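PDB 1RQB: methylmalonyl-CoA carboxyltransferase 5S subunit from Propionibacterium freudenreichii subsp. shermanii, which transfers a carboxyl group from the biotin of the 1.3S subunit to pyruvate, forming oxaloacetate, with one cobalt ion bound per subunit. Local coordinates for residues Val123-Phe137 / Ala149-Thr163. Numbering follows the deposited sequence.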
ATOM      1  N   VAL A 123     -25.013   3.095 -26.343  1.00 13.81           N
ATOM      2  CA  VAL A 123     -25.567   3.390 -25.015  1.00 12.82           C
ATOM      3  C   VAL A 123     -26.914   2.685 -24.844  1.00 17.16           C
ATOM      4  O   VAL A 123     -27.186   2.094 -23.799  1.00 13.63           O
ATOM      5  CB  VAL A 123     -25.705   4.908 -24.818  1.00 13.48           C
ATOM      6  CG1 VAL A 123     -26.473   5.210 -23.552  1.00 15.07           C
ATOM      7  CG2 VAL A 123     -24.325   5.531 -24.772  1.00 17.05           C
ATOM      8  N   ASP A 124     -27.745   2.725 -25.884  1.00 14.50           N
ATOM      9  CA  ASP A 124     -29.063   2.076 -25.828  1.00 16.93           C
ATOM     10  C   ASP A 124     -28.920   0.577 -25.549  1.00 16.53           C
ATOM     11  O   ASP A 124     -29.619   0.043 -24.691  1.00 15.10           O
ATOM     12  CB  ASP A 124     -29.833   2.304 -27.141  1.00 21.90           C
ATOM     13  CG  ASP A 124     -31.129   1.508 -27.203  1.00 34.29           C
ATOM     14  OD1 ASP A 124     -31.141   0.441 -27.857  1.00 41.54           O
ATOM     15  OD2 ASP A 124     -32.132   1.939 -26.589  1.00 37.49           O
ATOM     16  N   LYS A 125     -28.036  -0.118 -26.266  1.00 13.54           N
ATOM     17  CA  LYS A 125     -27.850  -1.561 -26.053  1.00 15.29           C
ATOM     18  C   LYS A 125     -27.206  -1.850 -24.696  1.00 15.40           C
ATOM     19  O   LYS A 125     -27.521  -2.854 -24.058  1.00 15.93           O
ATOM     20  CB  LYS A 125     -27.018  -2.183 -27.186  1.00 19.52           C
ATOM     21  CG  LYS A 125     -27.810  -2.363 -28.475  1.00 25.90           C
ATOM     22  CD  LYS A 125     -28.950  -3.352 -28.209  1.00 24.78           C
ATOM     23  CE  LYS A 125     -29.841  -3.550 -29.415  1.00 33.70           C
ATOM     24  NZ  LYS A 125     -30.990  -4.443 -29.086  1.00 32.23           N
ATOM     25  N   SER A 126     -26.285  -0.995 -24.263  1.00 12.05           N
ATOM     26  CA  SER A 126     -25.665  -1.174 -22.941  1.00 11.66           C
ATOM     27  C   SER A 126     -26.753  -1.118 -21.867  1.00 13.54           C
ATOM     28  O   SER A 126     -26.822  -1.973 -20.985  1.00 13.14           O
ATOM     29  CB  SER A 126     -24.645  -0.061 -22.682  1.00 13.72           C
ATOM     30  OG  SER A 126     -23.501  -0.226 -23.503  1.00 16.84           O
ATOM     31  N   ALA A 127     -27.615  -0.109 -21.951  1.00 12.52           N
ATOM     32  CA  ALA A 127     -28.708   0.053 -20.979  1.00 19.08           C
ATOM     33  C   ALA A 127     -29.680  -1.127 -21.072  1.00 20.42           C
ATOM     34  O   ALA A 127     -30.125  -1.669 -20.062  1.00 18.64           O
ATOM     35  CB  ALA A 127     -29.457   1.358 -21.247  1.00 21.22           C
ATOM     36  N   GLU A 128     -30.002  -1.523 -22.293  1.00 19.22           N
ATOM     37  CA  GLU A 128     -30.949  -2.626 -22.515  1.00 22.26           C
ATOM     38  C   GLU A 128     -30.418  -3.923 -21.903  1.00 22.90           C
ATOM     39  O   GLU A 128     -31.187  -4.736 -21.389  1.00 19.73           O
ATOM     40  CB  GLU A 128     -31.158  -2.834 -24.013  1.00 23.44           C
ATOM     41  CG  GLU A 128     -32.201  -3.872 -24.365  1.00 32.36           C
ATOM     42  CD  GLU A 128     -32.293  -4.088 -25.861  1.00 39.12           C
ATOM     43  OE1 GLU A 128     -32.238  -3.087 -26.610  1.00 44.15           O
ATOM     44  OE2 GLU A 128     -32.423  -5.255 -26.289  1.00 45.16           O
ATOM     45  N   ASN A 129     -29.104  -4.117 -21.959  1.00 20.23           N
ATOM     46  CA  ASN A 129     -28.498  -5.354 -21.446  1.00 17.48           C
ATOM     47  C   ASN A 129     -28.213  -5.283 -19.943  1.00 24.12           C
ATOM     48  O   ASN A 129     -27.706  -6.243 -19.365  1.00 21.12           O
ATOM     49  CB  ASN A 129     -27.250  -5.683 -22.264  1.00 19.10           C
ATOM     50  CG  ASN A 129     -27.598  -6.371 -23.583  1.00 22.68           C
ATOM     51  OD1 ASN A 129     -28.076  -7.503 -23.584  1.00 23.13           O
ATOM     52  ND2 ASN A 129     -27.388  -5.680 -24.703  1.00 19.57           N
ATOM     53  N   GLY A 130     -28.552  -4.158 -19.307  1.00 19.67           N
ATOM     54  CA  GLY A 130     -28.376  -4.052 -17.865  1.00 23.61           C
ATOM     55  C   GLY A 130     -27.530  -2.968 -17.207  1.00 19.85           C
ATOM     56  O   GLY A 130     -27.548  -2.854 -15.982  1.00 19.24           O
HETATM   57  N   MSE A 131     -26.816  -2.160 -17.978  1.00 17.55           N
HETATM   58  CA  MSE A 131     -25.947  -1.138 -17.372  1.00 17.10           C
HETATM   59  C   MSE A 131     -26.790  -0.099 -16.625  1.00 19.81           C
HETATM   60  O   MSE A 131     -27.815   0.356 -17.130  1.00 21.56           O
HETATM   61  CB  MSE A 131     -25.109  -0.475 -18.460  1.00 19.22           C
HETATM   62  CG  MSE A 131     -24.004   0.382 -17.912  1.00 22.65           C
HETATM   63 SE   MSE A 131     -22.952  -0.685 -16.670  1.00 35.19          SE
HETATM   64  CE  MSE A 131     -22.366  -2.074 -17.845  1.00 23.45           C
ATOM     65  N   ASP A 132     -26.347   0.296 -15.428  1.00 15.98           N
ATOM     66  CA  ASP A 132     -27.092   1.258 -14.600  1.00 18.12           C
ATOM     67  C   ASP A 132     -26.388   2.615 -14.537  1.00 18.38           C
ATOM     68  O   ASP A 132     -27.017   3.659 -14.710  1.00 17.12           O
ATOM     69  CB  ASP A 132     -27.245   0.738 -13.158  1.00 14.28           C
ATOM     70  CG  ASP A 132     -28.090  -0.520 -13.065  1.00 23.39           C
ATOM     71  OD1 ASP A 132     -29.257  -0.487 -13.520  1.00 23.51           O
ATOM     72  OD2 ASP A 132     -27.594  -1.542 -12.530  1.00 18.01           O
ATOM     73  N   VAL A 133     -25.088   2.598 -14.254  1.00 14.27           N
ATOM     74  CA  VAL A 133     -24.318   3.843 -14.122  1.00 12.08           C
ATOM     75  C   VAL A 133     -23.279   3.916 -15.242  1.00 12.23           C
ATOM     76  O   VAL A 133     -22.514   2.978 -15.464  1.00 12.98           O
ATOM     77  CB  VAL A 133     -23.582   3.904 -12.751  1.00 12.18           C
ATOM     78  CG1 VAL A 133     -22.773   5.194 -12.642  1.00 13.66           C
ATOM     79  CG2 VAL A 133     -24.590   3.815 -11.604  1.00 16.48           C
ATOM     80  N   PHE A 134     -23.268   5.038 -15.946  1.00  8.10           N
ATOM     81  CA  PHE A 134     -22.305   5.233 -17.038  1.00  7.89           C
ATOM     82  C   PHE A 134     -21.319   6.342 -16.668  1.00 10.44           C
ATOM     83  O   PHE A 134     -21.684   7.514 -16.587  1.00 12.53           O
ATOM     84  CB  PHE A 134     -23.016   5.652 -18.330  1.00 12.04           C
ATOM     85  CG  PHE A 134     -23.891   4.577 -18.934  1.00 12.81           C
ATOM     86  CD1 PHE A 134     -25.147   4.293 -18.403  1.00 14.90           C
ATOM     87  CD2 PHE A 134     -23.470   3.889 -20.074  1.00 13.94           C
ATOM     88  CE1 PHE A 134     -25.988   3.332 -19.012  1.00 14.16           C
ATOM     89  CE2 PHE A 134     -24.288   2.939 -20.687  1.00 13.31           C
ATOM     90  CZ  PHE A 134     -25.555   2.663 -20.154  1.00 12.91           C
ATOM     91  N   ARG A 135     -20.070   5.980 -16.424  1.00 10.80           N
ATOM     92  CA  ARG A 135     -19.064   7.012 -16.139  1.00 10.34           C
ATOM     93  C   ARG A 135     -18.487   7.442 -17.489  1.00  9.74           C
ATOM     94  O   ARG A 135     -17.710   6.718 -18.109  1.00 12.42           O
ATOM     95  CB  ARG A 135     -17.974   6.473 -15.209  1.00 10.13           C
ATOM     96  CG  ARG A 135     -16.827   7.471 -14.970  1.00 12.87           C
ATOM     97  CD  ARG A 135     -15.851   6.953 -13.913  1.00 13.73           C
ATOM     98  NE  ARG A 135     -16.466   6.917 -12.590  1.00 11.76           N
ATOM     99  CZ  ARG A 135     -15.908   6.367 -11.516  1.00 15.94           C
ATOM    100  NH1 ARG A 135     -14.717   5.788 -11.606  1.00 14.02           N
ATOM    101  NH2 ARG A 135     -16.527   6.429 -10.346  1.00 15.88           N
ATOM    102  N   VAL A 136     -18.903   8.613 -17.956  1.00  9.56           N
ATOM    103  CA  VAL A 136     -18.463   9.107 -19.270  1.00 10.27           C
ATOM    104  C   VAL A 136     -17.265  10.040 -19.095  1.00 12.67           C
ATOM    105  O   VAL A 136     -17.332  10.989 -18.316  1.00 14.56           O
ATOM    106  CB  VAL A 136     -19.603   9.887 -19.965  1.00 13.18           C
ATOM    107  CG1 VAL A 136     -19.190  10.258 -21.383  1.00  9.81           C
ATOM    108  CG2 VAL A 136     -20.876   9.033 -19.991  1.00 12.47           C
ATOM    109  N   PHE A 137     -16.169   9.776 -19.809  1.00  9.97           N
ATOM    110  CA  PHE A 137     -15.006  10.663 -19.672  1.00 12.74           C
ATOM    111  C   PHE A 137     -14.376  10.965 -21.034  1.00 15.74           C
ATOM    112  O   PHE A 137     -14.700  10.357 -22.054  1.00 13.60           O
ATOM    113  CB  PHE A 137     -13.963  10.058 -18.701  1.00 11.93           C
ATOM    114  CG  PHE A 137     -13.028   9.044 -19.325  1.00 14.92           C
ATOM    115  CD1 PHE A 137     -11.707   9.379 -19.598  1.00 16.24           C
ATOM    116  CD2 PHE A 137     -13.466   7.761 -19.636  1.00 14.14           C
ATOM    117  CE1 PHE A 137     -10.827   8.450 -20.175  1.00 16.64           C
ATOM    118  CE2 PHE A 137     -12.600   6.825 -20.212  1.00 11.63           C
ATOM    119  CZ  PHE A 137     -11.281   7.168 -20.481  1.00 15.84           C
ATOM    120  N   ALA A 149     -22.941  11.330 -25.496  1.00 12.81           N
ATOM    121  CA  ALA A 149     -23.059  10.046 -24.789  1.00 13.47           C
ATOM    122  C   ALA A 149     -23.932  10.233 -23.547  1.00 15.17           C
ATOM    123  O   ALA A 149     -24.791   9.410 -23.233  1.00 14.03           O
ATOM    124  CB  ALA A 149     -21.664   9.539 -24.374  1.00 11.10           C
HETATM  125  N   MSE A 150     -23.735  11.344 -22.858  1.00 16.11           N
HETATM  126  CA  MSE A 150     -24.507  11.575 -21.630  1.00 19.53           C
HETATM  127  C   MSE A 150     -25.983  11.840 -21.922  1.00 18.22           C
HETATM  128  O   MSE A 150     -26.841  11.478 -21.119  1.00 17.25           O
HETATM  129  CB  MSE A 150     -23.890  12.701 -20.841  1.00 23.01           C
HETATM  130  CG  MSE A 150     -22.551  12.261 -20.363  1.00 28.78           C
HETATM  131 SE   MSE A 150     -22.228  13.095 -18.747  1.00 55.53          SE
HETATM  132  CE  MSE A 150     -21.370  14.519 -19.568  1.00  6.70           C
ATOM    133  N   ALA A 151     -26.277  12.479 -23.045  1.00 11.85           N
ATOM    134  CA  ALA A 151     -27.686  12.711 -23.395  1.00 14.96           C
ATOM    135  C   ALA A 151     -28.334  11.357 -23.691  1.00 14.00           C
ATOM    136  O   ALA A 151     -29.495  11.116 -23.362  1.00 12.74           O
ATOM    137  CB  ALA A 151     -27.790  13.615 -24.620  1.00 11.98           C
ATOM    138  N   ALA A 152     -27.563  10.477 -24.322  1.00 18.98           N
ATOM    139  CA  ALA A 152     -28.060   9.134 -24.654  1.00 15.88           C
ATOM    140  C   ALA A 152     -28.300   8.349 -23.361  1.00 16.08           C
ATOM    141  O   ALA A 152     -29.237   7.558 -23.263  1.00 13.62           O
ATOM    142  CB  ALA A 152     -27.058   8.411 -25.543  1.00 14.67           C
ATOM    143  N   VAL A 153     -27.460   8.568 -22.355  1.00 12.86           N
ATOM    144  CA  VAL A 153     -27.646   7.857 -21.083  1.00 11.43           C
ATOM    145  C   VAL A 153     -28.933   8.339 -20.409  1.00 14.65           C
ATOM    146  O   VAL A 153     -29.696   7.542 -19.864  1.00 15.53           O
ATOM    147  CB  VAL A 153     -26.425   8.065 -20.150  1.00 13.08           C
ATOM    148  CG1 VAL A 153     -26.721   7.526 -18.757  1.00 10.31           C
ATOM    149  CG2 VAL A 153     -25.216   7.350 -20.739  1.00  9.83           C
ATOM    150  N   LYS A 154     -29.182   9.647 -20.454  1.00 14.95           N
ATOM    151  CA  LYS A 154     -30.397  10.208 -19.846  1.00 18.88           C
ATOM    152  C   LYS A 154     -31.629   9.703 -20.603  1.00 18.39           C
ATOM    153  O   LYS A 154     -32.666   9.423 -20.006  1.00 19.67           O
ATOM    154  CB  LYS A 154     -30.362  11.746 -19.874  1.00 21.83           C
ATOM    155  CG  LYS A 154     -29.192  12.354 -19.111  1.00 31.58           C
ATOM    156  CD  LYS A 154     -29.178  11.886 -17.654  1.00 35.98           C
ATOM    157  CE  LYS A 154     -30.464  12.272 -16.928  1.00 41.98           C
ATOM    158  NZ  LYS A 154     -30.545  11.713 -15.544  1.00 41.79           N
ATOM    159  N   LYS A 155     -31.510   9.596 -21.920  1.00 19.49           N
ATOM    160  CA  LYS A 155     -32.617   9.103 -22.753  1.00 23.56           C
ATOM    161  C   LYS A 155     -32.990   7.688 -22.306  1.00 25.60           C
ATOM    162  O   LYS A 155     -34.167   7.337 -22.235  1.00 25.70           O
ATOM    163  CB  LYS A 155     -32.205   9.060 -24.228  1.00 26.10           C
ATOM    164  CG  LYS A 155     -33.301   8.499 -25.148  1.00 31.96           C
ATOM    165  CD  LYS A 155     -32.843   8.370 -26.597  1.00 35.84           C
ATOM    166  CE  LYS A 155     -32.412   9.711 -27.182  1.00 41.76           C
ATOM    167  NZ  LYS A 155     -32.170   9.630 -28.653  1.00 43.29           N
ATOM    168  N   ALA A 156     -31.980   6.884 -21.990  1.00 23.15           N
ATOM    169  CA  ALA A 156     -32.204   5.493 -21.569  1.00 21.22           C
ATOM    170  C   ALA A 156     -32.692   5.439 -20.121  1.00 19.18           C
ATOM    171  O   ALA A 156     -32.998   4.366 -19.603  1.00 22.36           O
ATOM    172  CB  ALA A 156     -30.920   4.689 -21.723  1.00 21.09           C
ATOM    173  N   GLY A 157     -32.762   6.593 -19.468  1.00 19.08           N
ATOM    174  CA  GLY A 157     -33.214   6.643 -18.089  1.00 21.43           C
ATOM    175  C   GLY A 157     -32.191   6.131 -17.078  1.00 22.42           C
ATOM    176  O   GLY A 157     -32.543   5.772 -15.956  1.00 20.38           O
ATOM    177  N   LYS A 158     -30.922   6.114 -17.464  1.00 18.34           N
ATOM    178  CA  LYS A 158     -29.872   5.611 -16.567  1.00 13.99           C
ATOM    179  C   LYS A 158     -29.131   6.773 -15.900  1.00 17.88           C
ATOM    180  O   LYS A 158     -29.432   7.940 -16.143  1.00 13.98           O
ATOM    181  CB  LYS A 158     -28.912   4.707 -17.347  1.00 15.80           C
ATOM    182  CG  LYS A 158     -29.638   3.528 -18.001  1.00 18.99           C
ATOM    183  CD  LYS A 158     -30.437   2.722 -16.978  1.00 16.63           C
ATOM    184  CE  LYS A 158     -31.180   1.562 -17.647  1.00 18.15           C
ATOM    185  NZ  LYS A 158     -32.035   0.792 -16.683  1.00 23.89           N
ATOM    186  N   HIS A 159     -28.160   6.432 -15.056  1.00 15.38           N
ATOM    187  CA  HIS A 159     -27.395   7.426 -14.287  1.00 16.26           C
ATOM    188  C   HIS A 159     -26.170   7.876 -15.086  1.00 16.31           C
ATOM    189  O   HIS A 159     -25.297   7.068 -15.400  1.00 11.72           O
ATOM    190  CB  HIS A 159     -26.943   6.797 -12.962  1.00 15.96           C
ATOM    191  CG  HIS A 159     -26.224   7.741 -12.048  1.00 16.00           C
ATOM    192  ND1 HIS A 159     -26.735   8.124 -10.827  1.00 17.36           N
ATOM    193  CD2 HIS A 159     -25.029   8.370 -12.171  1.00 16.77           C
ATOM    194  CE1 HIS A 159     -25.886   8.950 -10.237  1.00 19.67           C
ATOM    195  NE2 HIS A 159     -24.843   9.113 -11.032  1.00 18.12           N
ATOM    196  N   ALA A 160     -26.096   9.170 -15.394  1.00 12.68           N
ATOM    197  CA  ALA A 160     -24.962   9.696 -16.166  1.00 14.48           C
ATOM    198  C   ALA A 160     -23.962  10.348 -15.209  1.00 15.39           C
ATOM    199  O   ALA A 160     -24.270  11.323 -14.526  1.00 13.14           O
ATOM    200  CB  ALA A 160     -25.440  10.720 -17.188  1.00 18.93           C
ATOM    201  N   GLN A 161     -22.761   9.798 -15.168  1.00 14.69           N
ATOM    202  CA  GLN A 161     -21.720  10.348 -14.291  1.00 10.21           C
ATOM    203  C   GLN A 161     -20.658  11.024 -15.160  1.00 12.82           C
ATOM    204  O   GLN A 161     -19.887  10.357 -15.850  1.00 14.99           O
ATOM    205  CB  GLN A 161     -21.118   9.219 -13.449  1.00 12.63           C
ATOM    206  CG  GLN A 161     -20.107   9.683 -12.436  1.00 13.26           C
ATOM    207  CD  GLN A 161     -19.798   8.604 -11.405  1.00 18.10           C
ATOM    208  OE1 GLN A 161     -18.837   7.850 -11.545  1.00 19.35           O
ATOM    209  NE2 GLN A 161     -20.625   8.518 -10.379  1.00 18.62           N
ATOM    210  N   GLY A 162     -20.650  12.359 -15.138  1.00 14.28           N
ATOM    211  CA  GLY A 162     -19.694  13.128 -15.927  1.00 14.53           C
ATOM    212  C   GLY A 162     -18.354  13.048 -15.230  1.00 13.73           C
ATOM    213  O   GLY A 162     -18.289  13.177 -14.008  1.00 15.86           O
ATOM    214  N   THR A 163     -17.281  12.904 -15.992  1.00 14.98           N
ATOM    215  CA  THR A 163     -15.962  12.705 -15.375  1.00 13.34           C
ATOM    216  C   THR A 163     -14.981  13.841 -15.660  1.00 14.38           C
ATOM    217  O   THR A 163     -14.922  14.390 -16.760  1.00 16.84           O
ATOM    218  CB  THR A 163     -15.304  11.435 -15.916  1.00 16.62           C
ATOM    219  OG1 THR A 163     -16.168  10.323 -15.685  1.00 16.06           O
ATOM    220  CG2 THR A 163     -13.963  11.193 -15.241  1.00 15.22           C
TER
HETATM  221  O   HOH W   1     -30.925   1.539 -13.678  1.00 31.28           O
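Arg-135 takes hold of the Gln-161 amide side-on, NE (2.8 Å) and NH2 (3.0 Å) both donating to the single oxygen OE1. Guanidinium and amide lie nearly coplanar, 23° apart, and the two side chains run side by side on one face of the sheet. With CG trans to the main-chain nitrogen in both, they leave the strands in the same direction, and the arginine then turns at chi3 (-68°) to bring NE and NH2 to OE1. NH1 forms a salt bridge with Asp-250, and Gln-161 NE2 bonds to Ser-191, so both ends of the pair are held. Cutting Arg-135 back to an alanine is likely to leave Gln-161 OE1 without its two donors, its amide freer to turn, and Asp-250 without this salt-bridge mate.

The parallel strands 133-136 and 159-163 are laced by backbone bonds, from His-159 N to Asp-132 O through to Val-136 N to Gln-161 O. At their C-terminal end Thr-163 OG1 donates to Val-136 O from well above the carbonyl plane (3.0 Å). At the N-terminal end a water links Asp-132 OD1 to Lys-158 NZ, while OD2 forms a salt bridge with Arg-91 and accepts a hydrogen bond from Leu-99 N.

On the other face, Val-153 lays CG2 over one side of the Phe-134 ring in a CH-pi contact, 4.0 Å from its centroid; Met-131 CG covers the opposite side, and Lys-158 CB meets the edge at CE1. Val-136 CG2 rests on Met-150 CG (3.7 Å). Farther out, Val-123 CG1 fits against Ala-152 and Val-153 where helix segments 123-128 and 149-155 cross at -39°; Ala-127 CB touches Ala-156 CB just past the second helix.

Strand 133-136, helix 144-155 and strand 159-163 form a beta-alpha-beta crossover of the TIM barrel: the helices pack outside, while Arg-135 reaches inward beside the cobalt ligand His-226.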